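Local structure of folylpolyglutamate synthase protein FOLC (2VOS) at residues D55-P60 with E128-L133; S77-V82 with R95-H100; T221-P224 with D229-A232; T365-F370 with E395-S400; D438-A443 with R479-R484. The protein probably catalyses the ATP-dependent addition of L-glutamate to dihydropteroate and, in succession, to tetrahydrofolate, giving dihydrofolate and folylpolyglutamates. All blocks are in the same frame, centred on the assembly; numbering follows the deposited sequence. Where two conformers were deposited one is given.

Overall arrangement
From the N terminus, helix 48-56 opens the first loop, which contact 1 closes against helix 117-140 at the surface. Nested inside that loop, contact 2 joins helix 75-88, whose first residues bind ADP, to strand 93-96 and the segment after it that carries the cobalt ligand S98. Contact 3 follows in series, a short closure at the start of strand 231-234; that strand and 93-96 belong to one eight-stranded mixed sheet. Contacts 4 and 5 come later, also in series, around the six-stranded sheet of the C-terminal part: contact 4 ties helix 356-368 to the lead-in of strand 400-403, and contact 5 brings helix 436-451 to the end of helix 472-481. No two contacts touch.

Contact 1 (D55-P60 with E128-L133); sequences DLLGSP and EPLVAL
A helix terminus packs here against the side of a longer helix: L56 and L57, near the C-terminal end of helix 48-56, meet L130 and L133 of helix 117-140. No hydrogen bond joins the segments; mostly leucine side chains meet. CD1 of L57 comes up to the branch of L130, 3.9 Å from its CG, and the two side chains run obliquely to one another. L56 reaches further along the helix, its CD1 lying 4.0 Å from CD2 of L133, with the two side chains at about a right angle. The same L56 CD1 also lies 3.9 Å from the carbonyl O of L130, a carbon-oxygen contact over the helix backbone. Directly after the leucines, G58 takes positive phi (89°) in a Schellman motif, and its N bonds to D55 O at 3.1 Å; this turns the chain out of the helix toward P60. L133 swings its CG anti to the backbone N (chi1 -174°), which carries CD2 across to L56. Spaced three residues apart, L130 and L133 lie on the same side of helix 117-140. The leucine cluster extends beyond the two segments: I134 touches L56, I127 touches L57, and L53 of helix 48-56 touches L130.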
# COMPACT_ATOMS: atom_id res chain seq x y z
N ASP A 55 5.07 23.34 12.78
CA ASP A 55 5.27 24.37 13.81
C ASP A 55 4.08 25.34 13.98
O ASP A 55 3.65 25.61 15.10
CB ASP A 55 6.51 25.22 13.54
CG ASP A 55 7.74 24.49 13.85
OD1 ASP A 55 7.63 23.26 14.16
OD2 ASP A 55 8.82 25.12 13.77
N LEU A 56 3.62 25.89 12.88
CA LEU A 56 2.46 26.78 12.90
C LEU A 56 1.21 26.10 13.47
O LEU A 56 0.37 26.74 14.09
CB LEU A 56 2.13 27.25 11.47
CG LEU A 56 3.08 28.29 10.86
CD1 LEU A 56 2.65 28.62 9.43
CD2 LEU A 56 3.08 29.56 11.72
N LEU A 57 1.07 24.80 13.20
CA LEU A 57 -0.13 24.03 13.63
C LEU A 57 -0.04 23.68 15.09
O LEU A 57 -0.98 23.09 15.64
CB LEU A 57 -0.21 22.73 12.86
CG LEU A 57 -1.18 22.63 11.67
CD1 LEU A 57 -1.85 23.90 11.36
CD2 LEU A 57 -0.62 21.98 10.44
N GLY A 58 1.10 23.94 15.73
CA GLY A 58 1.28 23.47 17.09
C GLY A 58 1.90 22.07 17.20
O GLY A 58 1.82 21.44 18.26
N SER A 59 2.54 21.57 16.13
CA SER A 59 3.20 20.23 16.19
C SER A 59 2.24 19.09 16.58
O SER A 59 2.56 18.26 17.44
CB SER A 59 4.45 20.24 17.10
OG SER A 59 5.42 21.13 16.56
N PRO A 60 1.06 19.03 15.94
CA PRO A 60 0.10 17.98 16.25
C PRO A 60 0.71 16.57 16.11
O PRO A 60 0.34 15.62 16.84
CB PRO A 60 -1.02 18.24 15.23
CG PRO A 60 -0.28 18.94 14.02
CD PRO A 60 0.61 19.88 14.81
N GLU A 128 -5.92 25.33 6.12
CA GLU A 128 -5.61 26.09 4.88
C GLU A 128 -4.96 27.47 5.15
O GLU A 128 -4.02 27.87 4.42
CB GLU A 128 -6.87 26.28 4.01
CG GLU A 128 -6.56 26.92 2.62
CD GLU A 128 -7.83 27.19 1.81
OE1 GLU A 128 -8.69 27.90 2.33
OE2 GLU A 128 -7.96 26.70 0.66
N PRO A 129 -5.48 28.24 6.13
CA PRO A 129 -4.80 29.55 6.29
C PRO A 129 -3.27 29.39 6.62
O PRO A 129 -2.45 30.24 6.24
CB PRO A 129 -5.56 30.24 7.45
CG PRO A 129 -6.86 29.49 7.62
CD PRO A 129 -6.67 28.09 7.01
N LEU A 130 -2.88 28.31 7.32
CA LEU A 130 -1.48 28.11 7.68
C LEU A 130 -0.71 27.57 6.49
O LEU A 130 0.46 27.90 6.28
CB LEU A 130 -1.36 27.14 8.89
CG LEU A 130 -1.97 27.60 10.24
CD1 LEU A 130 -1.67 29.11 10.43
CD2 LEU A 130 -3.50 27.30 10.30
N VAL A 131 -1.35 26.71 5.71
CA VAL A 131 -0.80 26.27 4.43
C VAL A 131 -0.56 27.46 3.49
O VAL A 131 0.50 27.56 2.89
CB VAL A 131 -1.74 25.27 3.71
CG1 VAL A 131 -1.28 25.00 2.26
CG2 VAL A 131 -1.85 23.98 4.53
N ALA A 132 -1.55 28.35 3.35
CA ALA A 132 -1.38 29.58 2.51
C ALA A 132 -0.16 30.40 2.98
O ALA A 132 0.57 30.98 2.20
CB ALA A 132 -2.62 30.46 2.58
N LEU A 133 0.03 30.45 4.30
CA LEU A 133 1.11 31.27 4.84
C LEU A 133 2.46 30.66 4.48
O LEU A 133 3.37 31.37 4.07
CB LEU A 133 0.95 31.41 6.35
CG LEU A 133 1.93 32.35 7.05
CD1 LEU A 133 1.84 33.78 6.45
CD2 LEU A 133 1.62 32.37 8.55

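Contact 2 (S77-V82 with R95-H100); sequences SVARMV and RTTSPH. With CO (cobalt (II) ion), chain E; ADP (adenosine-5'-diphosphate), chain B.
R80 and R95 lie against each other with their guanidinium planes 56° apart, so the pair is tilted rather than stacked. NH2 of R95 sits over one face of the R80 guanidinium, 3.8 Å above its plane and displaced toward the rim, while CG of R80 covers a face of the R95 group. The closest nitrogens, R80 NH1 and R95 NH1, are 3.4 Å apart; both are donors, so no bond joins them. R95 NE forms a salt bridge with D83, and R80 NH2 bonds to T334 and to a C-terminal carboxylate oxygen, O of Q487; the two acidic groups probably offset the like charges. A bend at chi3 in each arginine (69° in R80, 39° in R95) turns its head out of the line of its chain. Water 1 lies in the R80 plane at its edge, accepting from NH1 at 3.0 Å, and is also hydrogen-bonded to T97 OG1. Next to the arginine pair, CB of A79 touches CG2 of T97 at 3.7 Å.

Each segment also serves the active site. S77 grips one ADP oxygen twice, O2A, through N and through OG (2.8 Å), just after the P-loop-type residues G74, K75 and T76. S98 O binds cobalt at 2.2 Å, with ADP O1B, two waters, T76 and E174 completing the site. A79 faces the sheet from helix 75-88, touching I69 of strand 66-70 and V172 of strand 170-174, while helix 296-312 packs against selenomethionine M81 on another side.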
# COMPACT_ATOMS: atom_id res chain seq x y z
N SER A 77 -0.81 -2.68 3.08
CA SER A 77 -1.41 -3.85 3.73
C SER A 77 -0.92 -3.97 5.20
O SER A 77 -1.70 -4.29 6.12
CB SER A 77 -1.01 -5.11 2.98
OG SER A 77 -1.70 -5.24 1.75
N VAL A 78 0.39 -3.76 5.43
CA VAL A 78 0.93 -3.81 6.80
C VAL A 78 0.31 -2.71 7.64
O VAL A 78 -0.01 -2.93 8.83
CB VAL A 78 2.51 -3.70 6.83
CG1 VAL A 78 3.02 -3.49 8.34
CG2 VAL A 78 3.12 -5.01 6.25
N ALA A 79 0.14 -1.51 7.07
CA ALA A 79 -0.44 -0.38 7.83
C ALA A 79 -1.83 -0.80 8.30
O ALA A 79 -2.21 -0.55 9.43
CB ALA A 79 -0.56 0.87 6.97
N ARG A 80 -2.62 -1.37 7.40
CA ARG A 80 -3.99 -1.78 7.78
C ARG A 80 -4.06 -2.92 8.79
O ARG A 80 -5.00 -2.95 9.60
CB ARG A 80 -4.81 -2.16 6.56
CG ARG A 80 -4.96 -0.90 5.59
CD ARG A 80 -5.74 -1.32 4.33
NE ARG A 80 -7.17 -1.61 4.59
CZ ARG A 80 -8.16 -0.72 4.52
NH1 ARG A 80 -7.94 0.56 4.21
NH2 ARG A 80 -9.41 -1.09 4.78
N MSE A 81 -3.09 -3.85 8.75
CA MSE A 81 -2.95 -4.92 9.73
C MSE A 81 -2.57 -4.36 11.12
O MSE A 81 -3.20 -4.72 12.11
CB MSE A 81 -1.89 -5.91 9.30
CG MSE A 81 -2.45 -6.82 8.18
SE MSE A 81 -0.92 -7.72 7.38
CE MSE A 81 -1.82 -8.81 6.09
N VAL A 82 -1.58 -3.49 11.18
CA VAL A 82 -1.25 -2.76 12.41
C VAL A 82 -2.47 -2.07 12.99
O VAL A 82 -2.74 -2.18 14.17
CB VAL A 82 -0.11 -1.72 12.14
CG1 VAL A 82 0.08 -0.73 13.31
CG2 VAL A 82 1.20 -2.44 11.77
N ARG A 95 -4.87 6.38 10.93
CA ARG A 95 -4.02 5.73 9.98
C ARG A 95 -3.98 6.57 8.68
O ARG A 95 -5.03 7.03 8.17
CB ARG A 95 -4.55 4.31 9.65
CG ARG A 95 -3.83 3.74 8.42
CD ARG A 95 -4.15 2.24 8.18
NE ARG A 95 -5.57 1.86 8.45
CZ ARG A 95 -6.57 2.01 7.57
NH1 ARG A 95 -6.36 2.63 6.38
NH2 ARG A 95 -7.78 1.56 7.88
N THR A 96 -2.77 6.79 8.17
CA THR A 96 -2.67 7.49 6.92
C THR A 96 -1.94 6.58 5.97
O THR A 96 -0.89 6.00 6.29
CB THR A 96 -2.11 8.94 7.03
OG1 THR A 96 -2.05 9.52 5.72
CG2 THR A 96 -0.74 9.02 7.71
N THR A 97 -2.56 6.35 4.82
CA THR A 97 -2.01 5.48 3.81
C THR A 97 -2.05 6.17 2.44
O THR A 97 -2.66 7.21 2.29
CB THR A 97 -2.81 4.14 3.65
OG1 THR A 97 -4.21 4.45 3.53
CG2 THR A 97 -2.59 3.18 4.89
N SER A 98 -1.33 5.58 1.47
CA SER A 98 -1.26 6.09 0.13
C SER A 98 -0.77 4.98 -0.81
O SER A 98 -0.24 3.91 -0.36
CB SER A 98 -0.38 7.34 0.03
OG SER A 98 0.89 7.00 0.52
N PRO A 99 -1.07 5.15 -2.11
CA PRO A 99 -1.98 6.19 -2.60
C PRO A 99 -3.44 5.79 -2.25
O PRO A 99 -3.65 4.72 -1.71
CB PRO A 99 -1.78 6.16 -4.14
CG PRO A 99 -0.85 5.02 -4.44
CD PRO A 99 -0.56 4.25 -3.16
N HIS A 100 -4.45 6.59 -2.57
CA HIS A 100 -5.84 6.10 -2.46
C HIS A 100 -6.25 5.32 -3.74
O HIS A 100 -5.72 5.57 -4.85
CB HIS A 100 -6.84 7.23 -2.16
CG HIS A 100 -7.00 8.24 -3.27
ND1 HIS A 100 -6.32 9.44 -3.30
CD2 HIS A 100 -7.83 8.26 -4.36
CE1 HIS A 100 -6.69 10.13 -4.37
NE2 HIS A 100 -7.61 9.43 -5.03
CO CO E . 0.75 1.94 -0.20
PB ADP B . 2.52 -0.66 -0.88
O1B ADP B . 1.67 0.16 0.04
O2B ADP B . 2.47 -0.19 -2.31
O3B ADP B . 3.91 -0.98 -0.41
PA ADP B . 0.38 -2.71 -0.80
O1A ADP B . -0.57 -1.64 -1.33
O2A ADP B . 0.09 -3.61 0.38
O3A ADP B . 1.92 -2.18 -0.86
O5' ADP B . 0.44 -3.75 -2.04
C5' ADP B . 0.56 -3.38 -3.43
C4' ADP B . 0.64 -4.71 -4.21
O4' ADP B . 1.87 -5.39 -3.85
C3' ADP B . -0.41 -5.74 -3.81
O3' ADP B . -1.49 -5.74 -4.73
C2' ADP B . 0.20 -7.11 -3.93
O2' ADP B . 0.23 -7.44 -5.36
C1' ADP B . 1.65 -6.81 -3.66
N9 ADP B . 2.14 -7.06 -2.28
C8 ADP B . 1.69 -6.61 -1.05
N7 ADP B . 2.52 -7.06 -0.06
C5 ADP B . 3.56 -7.69 -0.68
C6 ADP B . 4.80 -8.36 -0.26
N6 ADP B . 5.12 -8.45 1.05
N1 ADP B . 5.54 -8.92 -1.22
C2 ADP B . 5.25 -8.92 -2.55
N3 ADP B . 4.14 -8.30 -3.03
C4 ADP B . 3.30 -7.71 -2.13
O HOH W 1 -5.65 2.09 3.07
O HOH W 2 2.23 2.73 -1.55
O HOH W 3 -0.35 1.12 -1.79

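Contact 3 (T221-P224 with D229-A232); sequences TRAP and DTVA
Water 4 draws the two segments together through their backbones: it accepts from A223 N at 3.0 Å and from T230 N at 2.9 Å. It also lies 3.2 Å from D229 OD1, to which it can donate. Beside it, T230 OG1 approaches the carbonyl O of T221 as a hydrogen-bond donor, but the modelled separation of 2.5 Å is too short to be trusted, and the length of this bond is doubtful. The hydroxyl stands beside its own backbone N (chi1 -66°), and from there it faces T221. The water bridge brings together the two sides of the connection leading into strand 231-234 of the Mur ligase middle domain, a member of the P-loop NTPase clan; part of that connection, 225-226, is not modelled. The CA atoms of A223 and D229 are 5.3 Å apart, and A223 packs its methyl CB 4.1 Å from D229 CA. On the solvent side R222 runs extended from CG to NE, and D229 OD1 lies at the edge of its guanidinium, near the plane, 3.7 Å from NH1: a long salt bridge, the group planes 43° apart. R222 NH1 also bridges to D253, so the arginine links two acids. T230 and A232 bond through their backbones to S255, the first residue of the adjacent strand 255-258.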
# COMPACT_ATOMS: atom_id res chain seq x y z
N THR A 221 14.77 6.74 13.44
CA THR A 221 15.39 7.94 14.04
C THR A 221 15.76 7.70 15.49
O THR A 221 15.10 6.89 16.16
CB THR A 221 14.42 9.15 13.96
OG1 THR A 221 13.26 8.85 14.73
CG2 THR A 221 13.94 9.37 12.55
N ARG A 222 16.77 8.40 16.00
CA ARG A 222 17.14 8.27 17.42
C ARG A 222 16.01 8.82 18.30
O ARG A 222 15.44 9.86 17.99
CB ARG A 222 18.45 8.99 17.69
CG ARG A 222 18.91 8.94 19.18
CD ARG A 222 20.42 9.24 19.33
NE ARG A 222 20.90 9.28 20.73
CZ ARG A 222 20.68 8.35 21.67
NH1 ARG A 222 19.92 7.28 21.42
NH2 ARG A 222 21.21 8.50 22.89
N ALA A 223 15.66 8.10 19.35
CA ALA A 223 14.59 8.52 20.28
C ALA A 223 15.09 9.68 21.18
O ALA A 223 16.30 9.79 21.43
CB ALA A 223 14.15 7.35 21.14
N PRO A 224 14.15 10.51 21.69
CA PRO A 224 14.53 11.70 22.48
C PRO A 224 15.39 11.40 23.72
O PRO A 224 15.42 10.25 24.18
CB PRO A 224 13.17 12.29 22.89
CG PRO A 224 12.18 11.76 21.90
CD PRO A 224 12.69 10.37 21.52
N ASP A 229 14.55 3.39 23.37
CA ASP A 229 15.14 3.51 22.04
C ASP A 229 14.13 3.10 20.96
O ASP A 229 13.23 2.29 21.19
CB ASP A 229 16.38 2.64 21.87
CG ASP A 229 17.62 3.22 22.56
OD1 ASP A 229 17.85 4.47 22.51
OD2 ASP A 229 18.40 2.42 23.12
N THR A 230 14.31 3.68 19.77
CA THR A 230 13.47 3.36 18.62
C THR A 230 13.62 1.88 18.33
O THR A 230 14.68 1.29 18.60
CB THR A 230 13.87 4.22 17.40
OG1 THR A 230 13.57 5.60 17.68
CG2 THR A 230 13.08 3.80 16.11
N VAL A 231 12.58 1.25 17.81
CA VAL A 231 12.69 -0.14 17.39
C VAL A 231 12.48 -0.17 15.90
O VAL A 231 11.47 0.35 15.45
CB VAL A 231 11.59 -1.01 18.03
CG1 VAL A 231 11.71 -2.42 17.57
CG2 VAL A 231 11.66 -0.96 19.53
N ALA A 232 13.39 -0.80 15.15
CA ALA A 232 13.24 -1.03 13.73
C ALA A 232 12.80 -2.49 13.55
O ALA A 232 13.48 -3.44 14.01
CB ALA A 232 14.57 -0.80 12.97
O HOH W 4 16.73 5.31 19.63

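Contact 4 (T365-F370 with E395-S400); sequences TLAHEF and EPVFDS
This contact lies in the glutamate ligase domain, where the C-terminal end of helix 356-368 packs against the loop leading from helix 387-394 into strand 400-403; only apolar side chains meet across it. The methyl contacts come first. A367 CB meets CG1 of V397 at 4.1 Å, and L366 CD1 lies 4.3 Å from CG2 of the same valine, so the two V397 branches are shared between neighbouring residues of the helix. V397 holds CG1 beside its backbone N (chi1 -72°), which sends that branch to A367 and leaves CG2 for L366. The CA atoms of A367 and V397, 7.0 Å apart, are the closest CA pair of the two segments.

The aromatic contact is the other kind. F398 points its CB across the interface rather than at it, yet its ring swings round to meet L366. Side chains from the sheet back this pair: L375 of strand 374-379 touches L366, and V467 of strand 464-469 touches both L366 and F398, so leucine and phenylalanine close over the core behind the helix.

Polar bonds fix the loop to its surroundings. R429 bonds to the carbonyl oxygens of F398 and D399 and forms a salt bridge with E395, while D399 OD2 accepts from the backbone N of L375. The tightest touch across the contact is L366 CD1 to F398 CE1, 3.9 Å, met obliquely by the ring.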
# COMPACT_ATOMS: atom_id res chain seq x y z
N THR A 365 0.10 -16.48 -6.21
CA THR A 365 -1.15 -16.66 -5.46
C THR A 365 -2.25 -17.26 -6.36
O THR A 365 -2.97 -18.20 -5.96
CB THR A 365 -1.62 -15.32 -4.88
OG1 THR A 365 -0.57 -14.76 -4.08
CG2 THR A 365 -2.89 -15.50 -3.96
N LEU A 366 -2.39 -16.74 -7.57
CA LEU A 366 -3.39 -17.22 -8.50
C LEU A 366 -3.17 -18.70 -8.84
O LEU A 366 -4.12 -19.47 -8.94
CB LEU A 366 -3.36 -16.40 -9.82
CG LEU A 366 -3.86 -14.96 -9.69
CD1 LEU A 366 -3.42 -14.16 -10.93
CD2 LEU A 366 -5.38 -14.89 -9.43
N ALA A 367 -1.91 -19.09 -8.95
CA ALA A 367 -1.52 -20.46 -9.30
C ALA A 367 -1.58 -21.42 -8.09
O ALA A 367 -1.91 -22.62 -8.22
CB ALA A 367 -0.12 -20.44 -9.90
N HIS A 368 -1.23 -20.91 -6.92
CA HIS A 368 -1.13 -21.78 -5.77
C HIS A 368 -2.37 -21.91 -4.91
O HIS A 368 -2.51 -22.90 -4.22
CB HIS A 368 0.01 -21.32 -4.87
CG HIS A 368 1.35 -21.33 -5.53
ND1 HIS A 368 2.43 -20.64 -5.02
CD2 HIS A 368 1.81 -21.98 -6.63
CE1 HIS A 368 3.48 -20.85 -5.79
NE2 HIS A 368 3.13 -21.66 -6.77
N GLU A 369 -3.26 -20.93 -4.93
CA GLU A 369 -4.31 -20.87 -3.96
C GLU A 369 -5.66 -21.01 -4.63
O GLU A 369 -6.68 -20.97 -3.99
CB GLU A 369 -4.21 -19.54 -3.18
CG GLU A 369 -2.90 -19.48 -2.40
CD GLU A 369 -2.81 -18.35 -1.33
OE1 GLU A 369 -3.82 -17.76 -0.87
OE2 GLU A 369 -1.67 -18.14 -0.89
N PHE A 370 -5.66 -21.17 -5.96
CA PHE A 370 -6.89 -21.30 -6.73
C PHE A 370 -6.62 -22.33 -7.79
O PHE A 370 -5.48 -22.77 -8.00
CB PHE A 370 -7.23 -20.00 -7.39
CG PHE A 370 -7.47 -18.89 -6.42
CD1 PHE A 370 -8.73 -18.67 -5.89
CD2 PHE A 370 -6.42 -18.06 -6.00
CE1 PHE A 370 -8.97 -17.64 -4.95
CE2 PHE A 370 -6.68 -17.04 -5.05
CZ PHE A 370 -7.93 -16.85 -4.54
N GLU A 395 2.89 -13.48 -17.34
CA GLU A 395 2.69 -14.32 -18.55
C GLU A 395 2.43 -15.79 -18.25
O GLU A 395 1.66 -16.42 -18.95
CB GLU A 395 3.87 -14.19 -19.51
CG GLU A 395 3.62 -14.94 -20.83
CD GLU A 395 4.04 -16.40 -20.77
OE1 GLU A 395 4.78 -16.72 -19.83
OE2 GLU A 395 3.64 -17.20 -21.64
N PRO A 396 3.12 -16.36 -17.24
CA PRO A 396 2.83 -17.76 -16.92
C PRO A 396 1.41 -18.03 -16.38
O PRO A 396 1.00 -19.20 -16.32
CB PRO A 396 3.87 -18.08 -15.83
CG PRO A 396 5.01 -17.09 -16.08
CD PRO A 396 4.23 -15.83 -16.42
N VAL A 397 0.62 -17.02 -16.03
CA VAL A 397 -0.69 -17.36 -15.48
C VAL A 397 -1.86 -16.79 -16.26
O VAL A 397 -3.01 -17.23 -16.06
CB VAL A 397 -0.82 -16.93 -13.96
CG1 VAL A 397 0.02 -17.83 -13.09
CG2 VAL A 397 -0.44 -15.42 -13.77
N PHE A 398 -1.63 -15.75 -17.03
CA PHE A 398 -2.71 -15.15 -17.84
C PHE A 398 -2.68 -15.83 -19.22
O PHE A 398 -1.70 -15.66 -20.02
CB PHE A 398 -2.54 -13.62 -18.03
CG PHE A 398 -2.74 -12.77 -16.75
CD1 PHE A 398 -3.29 -13.32 -15.62
CD2 PHE A 398 -2.43 -11.39 -16.75
CE1 PHE A 398 -3.49 -12.57 -14.49
CE2 PHE A 398 -2.62 -10.60 -15.61
CZ PHE A 398 -3.17 -11.18 -14.47
N ASP A 399 -3.75 -16.55 -19.54
CA ASP A 399 -3.87 -17.14 -20.87
C ASP A 399 -3.84 -16.05 -21.93
O ASP A 399 -3.25 -16.22 -23.04
CB ASP A 399 -5.18 -17.92 -20.94
CG ASP A 399 -5.13 -19.11 -20.07
OD1 ASP A 399 -4.55 -20.12 -20.56
OD2 ASP A 399 -5.55 -19.02 -18.86
N SER A 400 -4.51 -14.93 -21.64
CA SER A 400 -4.32 -13.76 -22.47
C SER A 400 -4.47 -12.50 -21.68
O SER A 400 -4.88 -12.54 -20.51
CB SER A 400 -5.24 -13.76 -23.73
OG SER A 400 -6.57 -13.57 -23.36

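Contact 5 (D438-A443 with R479-R484); sequences DAIDVA and RTLFGR
I440 carries the whole first segment's share of this contact, meeting L481 and F482 at the end of helix 472-481. In sequence order, D438 comes first: the V442 N to D438 O bond (2.8 Å) is one of the helical bonds around I440, and D438 N bonds to the side chain of N435. A439 turns to the sheet, touching V378. At I440 the chain reaches across: CG1 stands beside the backbone N (chi1 -67°), and with chi2 near anti (157°) CD1 is thrust outward as the touching atom. It lies 4.2 Å from CD1 of L481, the two side chains running alongside each other with opposite headings, and 4.4 Å from CE2 of F482, which it meets obliquely. V442 and A443 continue the helix, A443 N bonding to A439 O at 2.9 Å.

On the second segment the helix ends in a Schellman motif: G483 has phi 79°, its N bonds to T480 O at 2.9 Å, and R484 N returns to R479 O at 3.2 Å. L481 is the last residue of the helix and F482 follows it, just before G483. R479 forms a salt bridge with E340.

The backbones stay apart, I440 CA to L481 CA being 10.1 Å, so side chains alone span the gap between helix 436-451 and helix 472-481. Strand 464-469 adjoins both, I468 touching I440 and F482, and L436 and R437 of helix 436-451 also touch L481.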
# COMPACT_ATOMS: atom_id res chain seq x y z
N ASP A 438 -14.62 -1.00 -21.38
CA ASP A 438 -14.50 -1.79 -22.61
C ASP A 438 -13.61 -3.05 -22.37
O ASP A 438 -13.94 -4.15 -22.85
CB ASP A 438 -13.88 -0.95 -23.74
CG ASP A 438 -14.89 0.03 -24.43
OD1 ASP A 438 -16.07 0.18 -24.01
OD2 ASP A 438 -14.44 0.64 -25.43
N ALA A 439 -12.47 -2.87 -21.69
CA ALA A 439 -11.50 -3.94 -21.49
C ALA A 439 -12.14 -5.06 -20.69
O ALA A 439 -12.00 -6.23 -21.04
CB ALA A 439 -10.28 -3.47 -20.77
N ILE A 440 -12.91 -4.70 -19.67
CA ILE A 440 -13.62 -5.74 -18.91
C ILE A 440 -14.64 -6.49 -19.79
O ILE A 440 -14.89 -7.71 -19.61
CB ILE A 440 -14.23 -5.21 -17.60
CG1 ILE A 440 -13.09 -4.82 -16.63
CG2 ILE A 440 -15.09 -6.30 -16.93
CD1 ILE A 440 -13.48 -3.83 -15.58
N ASP A 441 -15.26 -5.77 -20.72
CA ASP A 441 -16.24 -6.42 -21.57
C ASP A 441 -15.48 -7.38 -22.48
O ASP A 441 -15.95 -8.48 -22.75
CB ASP A 441 -17.07 -5.39 -22.40
CG ASP A 441 -18.17 -4.66 -21.56
OD1 ASP A 441 -18.42 -4.99 -20.37
OD2 ASP A 441 -18.78 -3.72 -22.11
N VAL A 442 -14.33 -6.95 -23.00
CA VAL A 442 -13.53 -7.83 -23.83
C VAL A 442 -13.14 -9.09 -23.03
O VAL A 442 -13.35 -10.22 -23.52
CB VAL A 442 -12.30 -7.13 -24.46
CG1 VAL A 442 -11.42 -8.12 -25.23
CG2 VAL A 442 -12.77 -6.02 -25.44
N ALA A 443 -12.62 -8.92 -21.80
CA ALA A 443 -12.19 -10.05 -20.99
C ALA A 443 -13.37 -10.97 -20.79
O ALA A 443 -13.24 -12.20 -20.76
CB ALA A 443 -11.61 -9.60 -19.61
N ARG A 479 -12.59 -0.95 -8.90
CA ARG A 479 -13.32 -1.13 -7.70
C ARG A 479 -14.61 -0.24 -7.72
O ARG A 479 -15.71 -0.64 -7.27
CB ARG A 479 -12.42 -0.84 -6.48
CG ARG A 479 -13.01 -1.41 -5.16
CD ARG A 479 -11.93 -1.42 -4.01
NE ARG A 479 -12.36 -2.30 -2.92
CZ ARG A 479 -13.21 -1.95 -1.95
NH1 ARG A 479 -13.71 -0.72 -1.91
NH2 ARG A 479 -13.57 -2.84 -1.03
N THR A 480 -14.47 0.99 -8.23
CA THR A 480 -15.58 1.91 -8.38
C THR A 480 -16.59 1.40 -9.45
O THR A 480 -17.80 1.47 -9.24
CB THR A 480 -15.02 3.29 -8.75
OG1 THR A 480 -14.32 3.85 -7.63
CG2 THR A 480 -16.14 4.24 -9.21
N LEU A 481 -16.12 0.89 -10.57
CA LEU A 481 -16.99 0.25 -11.55
C LEU A 481 -17.84 -0.88 -10.93
O LEU A 481 -19.01 -1.06 -11.31
CB LEU A 481 -16.20 -0.31 -12.73
CG LEU A 481 -15.56 0.76 -13.64
CD1 LEU A 481 -14.74 0.08 -14.77
CD2 LEU A 481 -16.65 1.76 -14.20
N PHE A 482 -17.27 -1.63 -10.00
CA PHE A 482 -18.00 -2.72 -9.36
C PHE A 482 -18.83 -2.25 -8.18
O PHE A 482 -19.43 -3.05 -7.48
CB PHE A 482 -17.00 -3.83 -8.95
CG PHE A 482 -16.69 -4.76 -10.09
CD1 PHE A 482 -17.55 -5.80 -10.36
CD2 PHE A 482 -15.56 -4.58 -10.90
CE1 PHE A 482 -17.31 -6.63 -11.37
CE2 PHE A 482 -15.32 -5.40 -11.91
CZ PHE A 482 -16.22 -6.43 -12.18
N GLY A 483 -18.86 -0.93 -7.95
CA GLY A 483 -19.79 -0.32 -7.01
C GLY A 483 -19.41 -0.42 -5.52
O GLY A 483 -20.33 -0.30 -4.67
N ARG A 484 -18.14 -0.69 -5.19
CA ARG A 484 -17.75 -0.88 -3.78
C ARG A 484 -17.42 0.47 -3.16
O ARG A 484 -16.86 1.36 -3.83
CB ARG A 484 -16.53 -1.81 -3.66
CG ARG A 484 -16.69 -3.12 -4.39
CD ARG A 484 -17.75 -4.00 -3.80
NE ARG A 484 -18.45 -4.84 -4.79
CZ ARG A 484 -18.28 -6.15 -4.91
NH1 ARG A 484 -17.43 -6.78 -4.12
NH2 ARG A 484 -18.96 -6.84 -5.81